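Local coordinates for protein ammonium transporter (Kuenenia stuttgartiensis, PDB 6EU6) that probably senses ammonium at the membrane as the trimeric Amt-family part of an ammonium sensor histidine kinase, at residues T32-S37 with D318-I323; F65-S70 with F98-F103; Y94-F99 with N146-D151; F215-W220 with N241-A246. All coordinates share one frame; numbering follows the deposited sequence.

Interaction 1 of 4, residues T32-S37 with D318-I323; sequences TGFSQS and DPVSAI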
loop_
_atom_site.group_PDB
_atom_site.type_symbol
_atom_site.label_atom_id
_atom_site.label_comp_id
_atom_site.label_asym_id
_atom_site.label_seq_id
_atom_site.Cartn_x
_atom_site.Cartn_y
_atom_site.Cartn_z
ATOM N N THR A 32 7.591 1.376 15.113
ATOM C CA THR A 32 7.167 2.614 15.706
ATOM C C THR A 32 5.989 2.300 16.670
ATOM O O THR A 32 5.981 2.715 17.816
ATOM C CB THR A 32 6.755 3.585 14.661
ATOM O OG1 THR A 32 7.818 3.854 13.772
ATOM C CG2 THR A 32 6.279 4.942 15.298
ATOM N N GLY A 33 5.027 1.490 16.231
ATOM C CA GLY A 33 3.938 1.095 17.094
ATOM C C GLY A 33 4.346 0.451 18.404
ATOM O O GLY A 33 3.770 0.714 19.478
ATOM N N PHE A 34 5.316 -0.450 18.316
ATOM C CA PHE A 34 5.857 -1.167 19.483
ATOM C C PHE A 34 6.750 -0.255 20.381
ATOM O O PHE A 34 7.100 -0.623 21.440
ATOM C CB PHE A 34 6.675 -2.395 19.048
ATOM C CG PHE A 34 5.918 -3.672 19.066
ATOM C CD1 PHE A 34 5.086 -4.017 18.000
ATOM C CD2 PHE A 34 6.049 -4.561 20.115
ATOM C CE1 PHE A 34 4.388 -5.203 17.995
ATOM C CE2 PHE A 34 5.339 -5.759 20.117
ATOM C CZ PHE A 34 4.507 -6.080 19.047
ATOM N N SER A 35 7.107 0.901 19.919
ATOM C CA SER A 35 8.046 1.737 20.624
ATOM C C SER A 35 7.305 2.643 21.631
ATOM O O SER A 35 6.095 2.869 21.558
ATOM C CB SER A 35 8.862 2.578 19.632
ATOM O OG SER A 35 8.336 3.879 19.367
ATOM N N GLN A 36 8.078 3.170 22.546
ATOM C CA GLN A 36 7.568 4.205 23.414
ATOM C C GLN A 36 7.455 5.414 22.572
ATOM O O GLN A 36 8.257 5.666 21.712
ATOM C CB GLN A 36 8.503 4.423 24.605
ATOM C CG GLN A 36 8.620 3.169 25.529
ATOM C CD GLN A 36 9.743 3.492 26.511
ATOM O OE1 GLN A 36 9.581 4.273 27.390
ATOM N NE2 GLN A 36 10.915 3.036 26.209
ATOM N N SER A 37 6.389 6.129 22.773
ATOM C CA SER A 37 6.106 7.348 22.058
ATOM C C SER A 37 7.285 8.347 21.975
ATOM O O SER A 37 7.559 8.890 20.895
ATOM C CB SER A 37 4.823 7.951 22.656
ATOM O OG SER A 37 4.950 9.308 22.584
ATOM N N ASP A 318 14.263 -7.285 23.650
ATOM C CA ASP A 318 13.955 -7.210 22.179
ATOM C C ASP A 318 12.605 -6.526 22.040
ATOM O O ASP A 318 11.539 -7.157 22.224
ATOM C CB ASP A 318 13.890 -8.607 21.678
ATOM C CG ASP A 318 13.582 -8.711 20.188
ATOM O OD1 ASP A 318 13.248 -7.688 19.488
ATOM O OD2 ASP A 318 13.619 -9.902 19.786
ATOM N N PRO A 319 12.633 -5.217 21.881
ATOM C CA PRO A 319 11.386 -4.427 21.972
ATOM C C PRO A 319 10.290 -4.843 20.974
ATOM O O PRO A 319 9.149 -4.623 21.251
ATOM C CB PRO A 319 11.878 -3.011 21.643
ATOM C CG PRO A 319 13.327 -3.016 22.088
ATOM C CD PRO A 319 13.825 -4.350 21.653
ATOM N N VAL A 320 10.627 -5.483 19.850
ATOM C CA VAL A 320 9.627 -5.900 18.863
ATOM C C VAL A 320 9.497 -7.396 18.714
ATOM O O VAL A 320 8.841 -7.835 17.814
ATOM C CB VAL A 320 9.901 -5.293 17.467
ATOM C CG1 VAL A 320 10.037 -3.770 17.540
ATOM C CG2 VAL A 320 11.101 -5.924 16.829
ATOM N N SER A 321 10.175 -8.156 19.560
ATOM C CA SER A 321 10.267 -9.607 19.479
ATOM C C SER A 321 10.851 -10.091 18.148
ATOM O O SER A 321 10.403 -11.092 17.590
ATOM C CB SER A 321 8.922 -10.242 19.770
ATOM O OG SER A 321 8.423 -9.770 20.983
ATOM N N ALA A 322 11.766 -9.297 17.571
ATOM C CA ALA A 322 12.407 -9.625 16.318
ATOM C C ALA A 322 13.094 -11.005 16.332
ATOM O O ALA A 322 13.093 -11.751 15.339
ATOM C CB ALA A 322 13.426 -8.585 15.977
ATOM N N ILE A 323 13.691 -11.340 17.475
ATOM C CA ILE A 323 14.453 -12.614 17.572
ATOM C C ILE A 323 13.482 -13.775 17.515
ATOM O O ILE A 323 13.627 -14.688 16.738
ATOM C CB ILE A 323 15.258 -12.679 18.867
ATOM C CG1 ILE A 323 16.274 -11.528 18.903
ATOM C CG2 ILE A 323 15.930 -14.042 18.930
ATOM C CD1 ILE A 323 16.814 -11.266 20.336
#
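Val320 turns its CG1 branch anti to its own carbonyl carbon (chi1 -54°), which brings that methyl to Phe34. Phe34 has a chi1 of -96°, well off a staggered angle, and its ring reaches the backbone of Pro319. The closest approach is 3.3 Å, from Phe34 CD2 to Pro319 O. Val320 CA lies near the same ring carbon, and both atoms approach the ring obliquely. The apolar half of the contact is Phe34 CB against Val320 CG1, at 3.9 Å.

The contact joins the C-terminal part of helix 2-34 to the turn that leads into helix 322-340. Residues 318-321 form a type I beta turn, closed by Ser321 N bonding to Asp318 O. The Asp318 carboxylate then reaches forward to the first turn of the helix. Asp318 OD2 takes a nearly straight bond from Ile323 N on the syn lone pair, at 2.7 Å and 171°. Asp318 OD1 receives weak bonds from Val320 N and Ala322 N. These bonds probably steady the turn that offers Pro319 O to the ring. Tyr30, Leu203 and Ala209 also pack against Phe34, while Arg118 touches Pro319. Ser321 OG bonds to Glu307 OE2 of helix 289-312.

Interaction 2 of 4, residues F65-S70 with F98-F103; sequences FMFGKS and FFQMVF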
loop_
_atom_site.group_PDB
_atom_site.type_symbol
_atom_site.label_atom_id
_atom_site.label_comp_id
_atom_site.label_asym_id
_atom_site.label_seq_id
_atom_site.Cartn_x
_atom_site.Cartn_y
_atom_site.Cartn_z
ATOM N N PHE A 65 28.809 -11.099 -4.122
ATOM C CA PHE A 65 29.183 -12.126 -3.162
ATOM C C PHE A 65 28.162 -13.244 -3.119
ATOM O O PHE A 65 28.523 -14.417 -2.940
ATOM C CB PHE A 65 29.323 -11.573 -1.761
ATOM C CG PHE A 65 30.575 -10.781 -1.503
ATOM C CD1 PHE A 65 31.693 -10.840 -2.329
ATOM C CD2 PHE A 65 30.659 -9.997 -0.366
ATOM C CE1 PHE A 65 32.846 -10.095 -2.053
ATOM C CE2 PHE A 65 31.831 -9.305 -0.046
ATOM C CZ PHE A 65 32.948 -9.337 -0.909
ATOM N N MET A 66 26.883 -12.893 -3.251
ATOM C CA MET A 66 25.802 -13.839 -3.072
ATOM C C MET A 66 25.552 -14.702 -4.333
ATOM O O MET A 66 25.342 -15.905 -4.256
ATOM C CB MET A 66 24.503 -13.075 -2.755
ATOM C CG MET A 66 23.338 -14.008 -2.383
ATOM S SD MET A 66 22.181 -13.062 -1.305
ATOM C CE MET A 66 20.831 -14.268 -1.105
ATOM N N PHE A 67 25.541 -14.058 -5.485
ATOM C CA PHE A 67 25.104 -14.706 -6.716
ATOM C C PHE A 67 26.157 -14.767 -7.848
ATOM O O PHE A 67 25.888 -15.418 -8.878
ATOM C CB PHE A 67 23.846 -13.996 -7.260
ATOM C CG PHE A 67 22.633 -14.223 -6.400
ATOM C CD1 PHE A 67 22.027 -15.504 -6.313
ATOM C CD2 PHE A 67 22.115 -13.202 -5.654
ATOM C CE1 PHE A 67 20.933 -15.699 -5.449
ATOM C CE2 PHE A 67 20.991 -13.377 -4.869
ATOM C CZ PHE A 67 20.429 -14.628 -4.730
ATOM N N GLY A 68 27.291 -14.082 -7.676
ATOM C CA GLY A 68 28.319 -14.088 -8.685
ATOM C C GLY A 68 29.052 -15.443 -8.752
ATOM O O GLY A 68 28.694 -16.433 -8.094
ATOM N N LYS A 69 30.081 -15.449 -9.579
ATOM C CA LYS A 69 30.675 -16.671 -9.990
ATOM C C LYS A 69 31.283 -17.252 -8.756
ATOM O O LYS A 69 32.011 -16.602 -8.002
ATOM C CB LYS A 69 31.648 -16.395 -11.126
ATOM C CG LYS A 69 32.595 -17.533 -11.494
ATOM C CD LYS A 69 33.627 -17.001 -12.493
ATOM C CE LYS A 69 34.800 -17.934 -12.684
ATOM N NZ LYS A 69 34.432 -19.210 -13.371
ATOM N N SER A 70 30.952 -18.508 -8.510
ATOM C CA SER A 70 31.276 -19.132 -7.243
ATOM C C SER A 70 32.755 -19.527 -7.131
ATOM O O SER A 70 33.252 -20.224 -7.990
ATOM C CB SER A 70 30.467 -20.419 -7.007
ATOM O OG SER A 70 30.801 -20.919 -5.714
ATOM N N PHE A 98 16.731 -6.657 -8.491
ATOM C CA PHE A 98 16.031 -5.777 -7.599
ATOM C C PHE A 98 15.272 -6.570 -6.543
ATOM O O PHE A 98 15.217 -6.153 -5.378
ATOM C CB PHE A 98 15.082 -4.849 -8.367
ATOM C CG PHE A 98 14.394 -3.843 -7.477
ATOM C CD1 PHE A 98 15.129 -2.996 -6.637
ATOM C CD2 PHE A 98 13.023 -3.819 -7.377
ATOM C CE1 PHE A 98 14.512 -2.133 -5.745
ATOM C CE2 PHE A 98 12.393 -2.939 -6.495
ATOM C CZ PHE A 98 13.134 -2.090 -5.691
ATOM N N PHE A 99 14.658 -7.661 -6.980
ATOM C CA PHE A 99 14.030 -8.628 -6.080
ATOM C C PHE A 99 14.959 -9.086 -4.962
ATOM O O PHE A 99 14.628 -8.999 -3.775
ATOM C CB PHE A 99 13.472 -9.779 -6.883
ATOM C CG PHE A 99 12.590 -10.735 -6.080
ATOM C CD1 PHE A 99 11.288 -10.419 -5.774
ATOM C CD2 PHE A 99 13.076 -11.935 -5.641
ATOM C CE1 PHE A 99 10.461 -11.331 -5.040
ATOM C CE2 PHE A 99 12.268 -12.841 -4.940
ATOM C CZ PHE A 99 10.953 -12.519 -4.606
ATOM N N GLN A 100 16.182 -9.420 -5.318
ATOM C CA GLN A 100 17.097 -9.873 -4.311
ATOM C C GLN A 100 17.575 -8.673 -3.487
ATOM O O GLN A 100 17.876 -8.847 -2.343
ATOM C CB GLN A 100 18.290 -10.610 -4.944
ATOM C CG GLN A 100 17.932 -11.898 -5.694
ATOM C CD GLN A 100 17.344 -12.955 -4.750
ATOM O OE1 GLN A 100 17.641 -12.974 -3.585
ATOM N NE2 GLN A 100 16.458 -13.793 -5.264
ATOM N N MET A 101 17.644 -7.446 -4.051
ATOM C CA MET A 101 18.001 -6.297 -3.246
ATOM C C MET A 101 16.995 -6.058 -2.120
ATOM O O MET A 101 17.371 -5.776 -0.987
ATOM C CB MET A 101 18.128 -5.020 -4.122
ATOM C CG MET A 101 18.509 -3.772 -3.357
ATOM S SD MET A 101 18.643 -2.344 -4.487
ATOM C CE MET A 101 20.212 -2.817 -5.186
ATOM N N VAL A 102 15.702 -6.121 -2.451
ATOM C CA VAL A 102 14.730 -5.869 -1.407
ATOM C C VAL A 102 14.712 -7.031 -0.367
ATOM O O VAL A 102 14.382 -6.818 0.791
ATOM C CB VAL A 102 13.330 -5.508 -1.959
ATOM C CG1 VAL A 102 13.422 -4.213 -2.775
ATOM C CG2 VAL A 102 12.721 -6.595 -2.804
ATOM N N PHE A 103 15.005 -8.267 -0.789
ATOM C CA PHE A 103 15.310 -9.332 0.207
ATOM C C PHE A 103 16.422 -8.935 1.188
ATOM O O PHE A 103 16.296 -9.074 2.397
ATOM C CB PHE A 103 15.612 -10.663 -0.524
ATOM C CG PHE A 103 14.396 -11.476 -0.844
ATOM C CD1 PHE A 103 13.225 -10.870 -1.245
ATOM C CD2 PHE A 103 14.448 -12.844 -0.811
ATOM C CE1 PHE A 103 12.102 -11.610 -1.537
ATOM C CE2 PHE A 103 13.305 -13.590 -1.040
ATOM C CZ PHE A 103 12.144 -12.978 -1.435
#
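Gln100 and Phe67 supply nearly all of the buried surface here. The Phe67 ring comes from the end of helix 40-67, and the Gln100 side chain from within helix 93-114. The two side chains cross at about a right angle. Ring and amide planes stand 65° apart.

In Gln100 the bend at chi2 (-64°) lays the amide beside the CZ end of the ring. Gln100 OE1 then sits at the ring edge, near the ring plane, 3.4 Å from Phe67 CZ. The aliphatic part of the same side chain touches the neighbouring corner, with Gln100 CG 3.5 Å from Phe67 CE2. Met66 adds little across the contact: Met66 CE lies 4.2 Å from Gln100 OE1. Within its own segment, Met66 CG lies over one face of the Phe67 ring, toward its rim.

Phe67 also meets Phe96 edge-to-face and touches Leu147 and Phe148. The contact thus belongs to an aromatic cluster where two helices of this Amt-type bundle meet a loop. The amide nitrogen, Gln100 NE2, makes a weak hydrogen bond to a bound MES molecule, probably from the crystallisation liquor.

An amide oxygen beside an aromatic edge faces the slightly positive ring hydrogens. The contact is therefore probably mildly attractive, but it lacks the strict direction of a hydrogen bond.

Interaction 3 of 4, residues Y94-F99 with N146-D151; sequences YSFFFF and NLFSPD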
loop_
_atom_site.group_PDB
_atom_site.type_symbol
_atom_site.label_atom_id
_atom_site.label_comp_id
_atom_site.label_asym_id
_atom_site.label_seq_id
_atom_site.Cartn_x
_atom_site.Cartn_y
_atom_site.Cartn_z
ATOM N N TYR A 94 17.815 -7.575 -14.369
ATOM C CA TYR A 94 17.549 -6.514 -13.424
ATOM C C TYR A 94 16.396 -6.789 -12.478
ATOM O O TYR A 94 16.455 -6.390 -11.365
ATOM C CB TYR A 94 17.324 -5.205 -14.139
ATOM C CG TYR A 94 18.494 -4.808 -14.941
ATOM C CD1 TYR A 94 19.604 -4.311 -14.339
ATOM C CD2 TYR A 94 18.511 -4.998 -16.288
ATOM C CE1 TYR A 94 20.698 -3.967 -15.068
ATOM C CE2 TYR A 94 19.597 -4.651 -17.029
ATOM C CZ TYR A 94 20.686 -4.148 -16.405
ATOM O OH TYR A 94 21.761 -3.807 -17.130
ATOM N N SER A 95 15.370 -7.463 -12.955
ATOM C CA SER A 95 14.229 -7.793 -12.135
ATOM C C SER A 95 14.664 -8.687 -10.981
ATOM O O SER A 95 14.341 -8.441 -9.868
ATOM C CB SER A 95 13.151 -8.420 -12.993
ATOM O OG SER A 95 12.854 -7.553 -14.049
ATOM N N PHE A 96 15.410 -9.726 -11.302
ATOM C CA PHE A 96 15.979 -10.623 -10.304
ATOM C C PHE A 96 16.838 -9.822 -9.352
ATOM O O PHE A 96 16.807 -10.018 -8.146
ATOM C CB PHE A 96 16.835 -11.665 -10.977
ATOM C CG PHE A 96 17.428 -12.639 -10.028
ATOM C CD1 PHE A 96 16.696 -13.733 -9.570
ATOM C CD2 PHE A 96 18.712 -12.461 -9.567
ATOM C CE1 PHE A 96 17.290 -14.654 -8.700
ATOM C CE2 PHE A 96 19.306 -13.358 -8.676
ATOM C CZ PHE A 96 18.601 -14.471 -8.260
ATOM N N PHE A 97 17.682 -8.952 -9.895
ATOM C CA PHE A 97 18.590 -8.168 -9.084
ATOM C C PHE A 97 17.819 -7.295 -8.049
ATOM O O PHE A 97 18.185 -7.268 -6.862
ATOM C CB PHE A 97 19.417 -7.271 -9.975
ATOM C CG PHE A 97 20.564 -6.641 -9.294
ATOM C CD1 PHE A 97 20.436 -5.448 -8.640
ATOM C CD2 PHE A 97 21.823 -7.208 -9.392
ATOM C CE1 PHE A 97 21.508 -4.844 -8.015
ATOM C CE2 PHE A 97 22.905 -6.580 -8.813
ATOM C CZ PHE A 97 22.739 -5.406 -8.087
ATOM N N PHE A 98 16.731 -6.657 -8.491
ATOM C CA PHE A 98 16.031 -5.777 -7.599
ATOM C C PHE A 98 15.272 -6.570 -6.543
ATOM O O PHE A 98 15.217 -6.153 -5.378
ATOM C CB PHE A 98 15.082 -4.849 -8.367
ATOM C CG PHE A 98 14.394 -3.843 -7.477
ATOM C CD1 PHE A 98 15.129 -2.996 -6.637
ATOM C CD2 PHE A 98 13.023 -3.819 -7.377
ATOM C CE1 PHE A 98 14.512 -2.133 -5.745
ATOM C CE2 PHE A 98 12.393 -2.939 -6.495
ATOM C CZ PHE A 98 13.134 -2.090 -5.691
ATOM N N PHE A 99 14.658 -7.661 -6.980
ATOM C CA PHE A 99 14.030 -8.628 -6.080
ATOM C C PHE A 99 14.959 -9.086 -4.962
ATOM O O PHE A 99 14.628 -8.999 -3.775
ATOM C CB PHE A 99 13.472 -9.779 -6.883
ATOM C CG PHE A 99 12.590 -10.735 -6.080
ATOM C CD1 PHE A 99 11.288 -10.419 -5.774
ATOM C CD2 PHE A 99 13.076 -11.935 -5.641
ATOM C CE1 PHE A 99 10.461 -11.331 -5.040
ATOM C CE2 PHE A 99 12.268 -12.841 -4.940
ATOM C CZ PHE A 99 10.953 -12.519 -4.606
ATOM N N ASN A 146 23.391 -21.223 -6.376
ATOM C CA ASN A 146 23.086 -21.850 -7.664
ATOM C C ASN A 146 22.116 -21.071 -8.527
ATOM O O ASN A 146 21.819 -21.501 -9.611
ATOM C CB ASN A 146 22.480 -23.240 -7.442
ATOM C CG ASN A 146 21.126 -23.197 -6.717
ATOM O OD1 ASN A 146 20.934 -22.550 -5.725
ATOM N ND2 ASN A 146 20.251 -23.936 -7.186
ATOM N N LEU A 147 21.526 -19.993 -8.027
ATOM C CA LEU A 147 20.220 -19.558 -8.614
ATOM C C LEU A 147 20.386 -18.684 -9.860
ATOM O O LEU A 147 19.534 -18.654 -10.707
ATOM C CB LEU A 147 19.432 -18.745 -7.573
ATOM C CG LEU A 147 17.937 -18.466 -7.649
ATOM C CD1 LEU A 147 17.142 -19.750 -7.550
ATOM C CD2 LEU A 147 17.616 -17.543 -6.456
ATOM N N PHE A 148 21.436 -17.890 -9.924
ATOM C CA PHE A 148 21.530 -16.897 -11.000
ATOM C C PHE A 148 22.624 -17.257 -12.034
ATOM O O PHE A 148 22.348 -17.216 -13.244
ATOM C CB PHE A 148 21.839 -15.500 -10.412
ATOM C CG PHE A 148 21.761 -14.407 -11.412
ATOM C CD1 PHE A 148 20.525 -13.998 -11.933
ATOM C CD2 PHE A 148 22.912 -13.833 -11.907
ATOM C CE1 PHE A 148 20.470 -12.974 -12.878
ATOM C CE2 PHE A 148 22.860 -12.805 -12.854
ATOM C CZ PHE A 148 21.633 -12.371 -13.330
ATOM N N SER A 149 23.843 -17.526 -11.557
ATOM C CA SER A 149 25.053 -17.680 -12.398
ATOM C C SER A 149 25.030 -19.127 -12.888
ATOM O O SER A 149 24.644 -20.054 -12.132
ATOM C CB SER A 149 26.344 -17.387 -11.621
ATOM O OG SER A 149 26.600 -15.992 -11.516
ATOM N N PRO A 150 25.443 -19.338 -14.159
ATOM C CA PRO A 150 25.325 -20.682 -14.805
ATOM C C PRO A 150 26.213 -21.747 -14.149
ATOM O O PRO A 150 27.318 -21.437 -13.749
ATOM C CB PRO A 150 25.777 -20.419 -16.246
ATOM C CG PRO A 150 26.701 -19.255 -16.144
ATOM C CD PRO A 150 26.184 -18.386 -15.012
ATOM N N ASP A 151 25.692 -22.957 -13.960
ATOM C CA ASP A 151 26.524 -24.128 -13.649
ATOM C C ASP A 151 27.311 -24.048 -12.374
ATOM O O ASP A 151 28.506 -24.329 -12.409
ATOM C CB ASP A 151 27.529 -24.384 -14.784
ATOM C CG ASP A 151 26.874 -24.465 -16.150
ATOM O OD1 ASP A 151 25.911 -25.258 -16.279
ATOM O OD2 ASP A 151 27.325 -23.744 -17.086
#
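Phe96 lays one face of its ring against the CD1 corner of Phe148. The two planes are nearly parallel, 19° apart. The rings are slid so far that they barely overlap, and their centroids are 4.9 Å apart. Contact is therefore made by a corner: Phe148 CD1 is 3.4 Å from Phe96 CD2. Phe148 CB follows at 3.7 Å from Phe96 CE2, so the root of the side chain packs too.

Leu147 comes to a different part of the same ring. The Leu147 CD2 methyl lies at the ring edge, in the plane, 3.7 Å from Phe96 CE1. Phe96 CG is anti to the backbone N (chi1 -179°), which sends the ring outward from helix 93-114, so that Phe148 meets a face and Leu147 the edge.

The loop follows helix 121-144 and precedes helix 155-158. It thus packs against the first turns of helix 93-114, at one end of the helical bundle. Leu85 and Asn90, from another loop, touch Phe148. Phe148 also lies by His88, with the rings about 20° from parallel. Another part of the helix faces the second subunit, where Phe98 meets Phe221 of that neighbouring chain edge-to-face.

Interaction 4 of 4, residues F215-W220 with N241-A246; sequences FLWFGW and NTNMAA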
loop_
_atom_site.group_PDB
_atom_site.type_symbol
_atom_site.label_atom_id
_atom_site.label_comp_id
_atom_site.label_asym_id
_atom_site.label_seq_id
_atom_site.Cartn_x
_atom_site.Cartn_y
_atom_site.Cartn_z
ATOM N N PHE A 215 0.595 -4.512 6.507
ATOM C CA PHE A 215 1.524 -4.239 5.451
ATOM C C PHE A 215 2.513 -5.364 5.256
ATOM O O PHE A 215 2.919 -5.687 4.131
ATOM C CB PHE A 215 2.407 -3.014 5.743
ATOM C CG PHE A 215 1.744 -1.734 5.475
ATOM C CD1 PHE A 215 1.374 -1.408 4.192
ATOM C CD2 PHE A 215 1.570 -0.800 6.511
ATOM C CE1 PHE A 215 0.760 -0.174 3.943
ATOM C CE2 PHE A 215 0.942 0.397 6.276
ATOM C CZ PHE A 215 0.503 0.688 4.992
ATOM N N LEU A 216 2.986 -5.899 6.381
ATOM C CA LEU A 216 3.960 -6.982 6.323
ATOM C C LEU A 216 3.367 -8.196 5.670
ATOM O O LEU A 216 4.005 -8.852 4.831
ATOM C CB LEU A 216 4.499 -7.298 7.714
ATOM C CG LEU A 216 5.443 -6.196 8.296
ATOM C CD1 LEU A 216 5.776 -6.504 9.763
ATOM C CD2 LEU A 216 6.723 -6.099 7.521
ATOM N N TRP A 217 2.150 -8.498 6.093
ATOM C CA TRP A 217 1.417 -9.686 5.576
ATOM C C TRP A 217 1.204 -9.544 4.031
ATOM O O TRP A 217 1.484 -10.452 3.213
ATOM C CB TRP A 217 0.136 -9.791 6.382
ATOM C CG TRP A 217 -0.844 -10.950 6.155
ATOM C CD1 TRP A 217 -0.994 -11.716 5.052
ATOM C CD2 TRP A 217 -1.806 -11.409 7.095
ATOM N NE1 TRP A 217 -2.064 -12.600 5.224
ATOM C CE2 TRP A 217 -2.557 -12.438 6.480
ATOM C CE3 TRP A 217 -2.143 -11.010 8.366
ATOM C CZ2 TRP A 217 -3.597 -13.089 7.109
ATOM C CZ3 TRP A 217 -3.188 -11.650 9.008
ATOM C CH2 TRP A 217 -3.897 -12.698 8.376
ATOM N N PHE A 218 0.713 -8.378 3.624
ATOM C CA PHE A 218 0.587 -8.031 2.220
ATOM C C PHE A 218 1.889 -8.175 1.489
ATOM O O PHE A 218 1.960 -8.851 0.502
ATOM C CB PHE A 218 0.133 -6.597 2.096
ATOM C CG PHE A 218 0.130 -6.092 0.721
ATOM C CD1 PHE A 218 -0.980 -6.292 -0.104
ATOM C CD2 PHE A 218 1.169 -5.336 0.266
ATOM C CE1 PHE A 218 -1.008 -5.773 -1.384
ATOM C CE2 PHE A 218 1.201 -4.849 -1.045
ATOM C CZ PHE A 218 0.101 -5.065 -1.879
ATOM N N GLY A 219 2.926 -7.543 1.983
ATOM C CA GLY A 219 4.248 -7.733 1.390
ATOM C C GLY A 219 4.749 -9.154 1.280
ATOM O O GLY A 219 5.430 -9.508 0.296
ATOM N N TRP A 220 4.433 -9.975 2.284
ATOM C CA TRP A 220 4.863 -11.399 2.282
ATOM C C TRP A 220 4.254 -12.162 1.125
ATOM O O TRP A 220 4.834 -13.146 0.669
ATOM C CB TRP A 220 4.559 -12.110 3.643
ATOM C CG TRP A 220 5.770 -12.304 4.416
ATOM C CD1 TRP A 220 6.862 -13.035 4.033
ATOM C CD2 TRP A 220 6.063 -11.806 5.732
ATOM N NE1 TRP A 220 7.831 -12.991 5.040
ATOM C CE2 TRP A 220 7.355 -12.284 6.095
ATOM C CE3 TRP A 220 5.344 -11.089 6.669
ATOM C CZ2 TRP A 220 7.939 -12.003 7.303
ATOM C CZ3 TRP A 220 5.942 -10.801 7.880
ATOM C CH2 TRP A 220 7.237 -11.260 8.174
ATOM N N ASN A 241 -1.246 -20.325 0.579
ATOM C CA ASN A 241 -0.581 -20.899 1.715
ATOM C C ASN A 241 -0.009 -19.833 2.633
ATOM O O ASN A 241 -0.002 -20.000 3.863
ATOM C CB ASN A 241 0.573 -21.817 1.280
ATOM C CG ASN A 241 0.107 -23.098 0.659
ATOM O OD1 ASN A 241 -1.050 -23.551 0.838
ATOM N ND2 ASN A 241 1.012 -23.706 -0.118
ATOM N N THR A 242 0.554 -18.749 2.071
ATOM C CA THR A 242 1.082 -17.719 2.922
ATOM C C THR A 242 -0.040 -17.159 3.825
ATOM O O THR A 242 0.128 -16.988 4.980
ATOM C CB THR A 242 1.701 -16.623 2.028
ATOM O OG1 THR A 242 2.774 -17.225 1.292
ATOM C CG2 THR A 242 2.215 -15.475 2.843
ATOM N N ASN A 243 -1.218 -16.925 3.245
ATOM C CA ASN A 243 -2.328 -16.368 3.964
ATOM C C ASN A 243 -2.804 -17.315 5.054
ATOM O O ASN A 243 -3.115 -16.922 6.217
ATOM C CB ASN A 243 -3.487 -16.061 3.053
ATOM C CG ASN A 243 -4.496 -15.190 3.745
ATOM O OD1 ASN A 243 -4.268 -14.002 3.954
ATOM N ND2 ASN A 243 -5.653 -15.779 4.098
ATOM N N MET A 244 -2.868 -18.574 4.691
ATOM C CA MET A 244 -3.386 -19.526 5.644
ATOM C C MET A 244 -2.432 -19.723 6.814
ATOM O O MET A 244 -2.900 -19.962 7.922
ATOM C CB MET A 244 -3.714 -20.896 4.976
ATOM C CG MET A 244 -4.722 -20.812 3.868
ATOM S SD MET A 244 -6.231 -20.030 4.391
ATOM C CE MET A 244 -6.795 -21.076 5.751
ATOM N N ALA A 245 -1.108 -19.666 6.594
ATOM C CA ALA A 245 -0.166 -19.809 7.698
ATOM C C ALA A 245 -0.362 -18.632 8.668
ATOM O O ALA A 245 -0.397 -18.860 9.889
ATOM C CB ALA A 245 1.310 -19.901 7.268
ATOM N N ALA A 246 -0.450 -17.386 8.154
ATOM C CA ALA A 246 -0.667 -16.205 8.992
ATOM C C ALA A 246 -1.974 -16.335 9.788
ATOM O O ALA A 246 -2.027 -16.096 11.025
ATOM C CB ALA A 246 -0.701 -14.936 8.180
#
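This is a packing of two transmembrane helices in the Amt fold, at the trimer interface. Helices 206-226 and 234-261 follow each other in the chain and run roughly antiparallel here. Their short segments make an angle of 149° and approach to 10.2 Å between axes.

Trp217 carries most of the contact. Ala246 CB sits over one face of its indole, 3.6 Å from the centroid of the six-membered ring of Trp217, in a CH-pi contact. At the edge of the same indole, Trp217 NE1 donates to Asn243 OD1 at 2.9 Å. The bond is bent, with an N-H...O angle of 137°, and the donor lies above the amide plane. Asn243 reaches the indole because its CG is anti to the backbone N (chi1 -166°).

A looser contact follows one turn on, where Thr242 CG2 is 4.2 Å from Trp220 CB. The Thr242 hydroxyl bonds back to Val238 O of its own helix.

Asn243 ND2 bonds to Ser55 OG of the third subunit, and Phe21 of that subunit meets the Trp217 ring. The buried amide thus has partners at both ends: its oxygen ties the two helices together, while its nitrogen links them to the neighbouring chain.

How the interactions relate
All four contacts are largely buried, and none is a surface patch. Interactions 2 and 3 both use helix 93-114, through Gln100 and Phe96, which lie one turn apart. A probable hydrogen bond from Ser149 OG to Phe67 O joins them directly. Interaction 1 lies on the opposite side of the chain centre from interactions 2 and 3, about 29 Å from interaction 2 between centres. It closes a long loop of chain within which the other three are nested. Interaction 4 pairs two helices within their lengths, away from their ends, and has a side-chain hydrogen bond. Interaction 1 sets a backbone oxygen against a ring, interaction 2 an amide oxygen at a ring edge. Interaction 3 is purely apolar and aromatic.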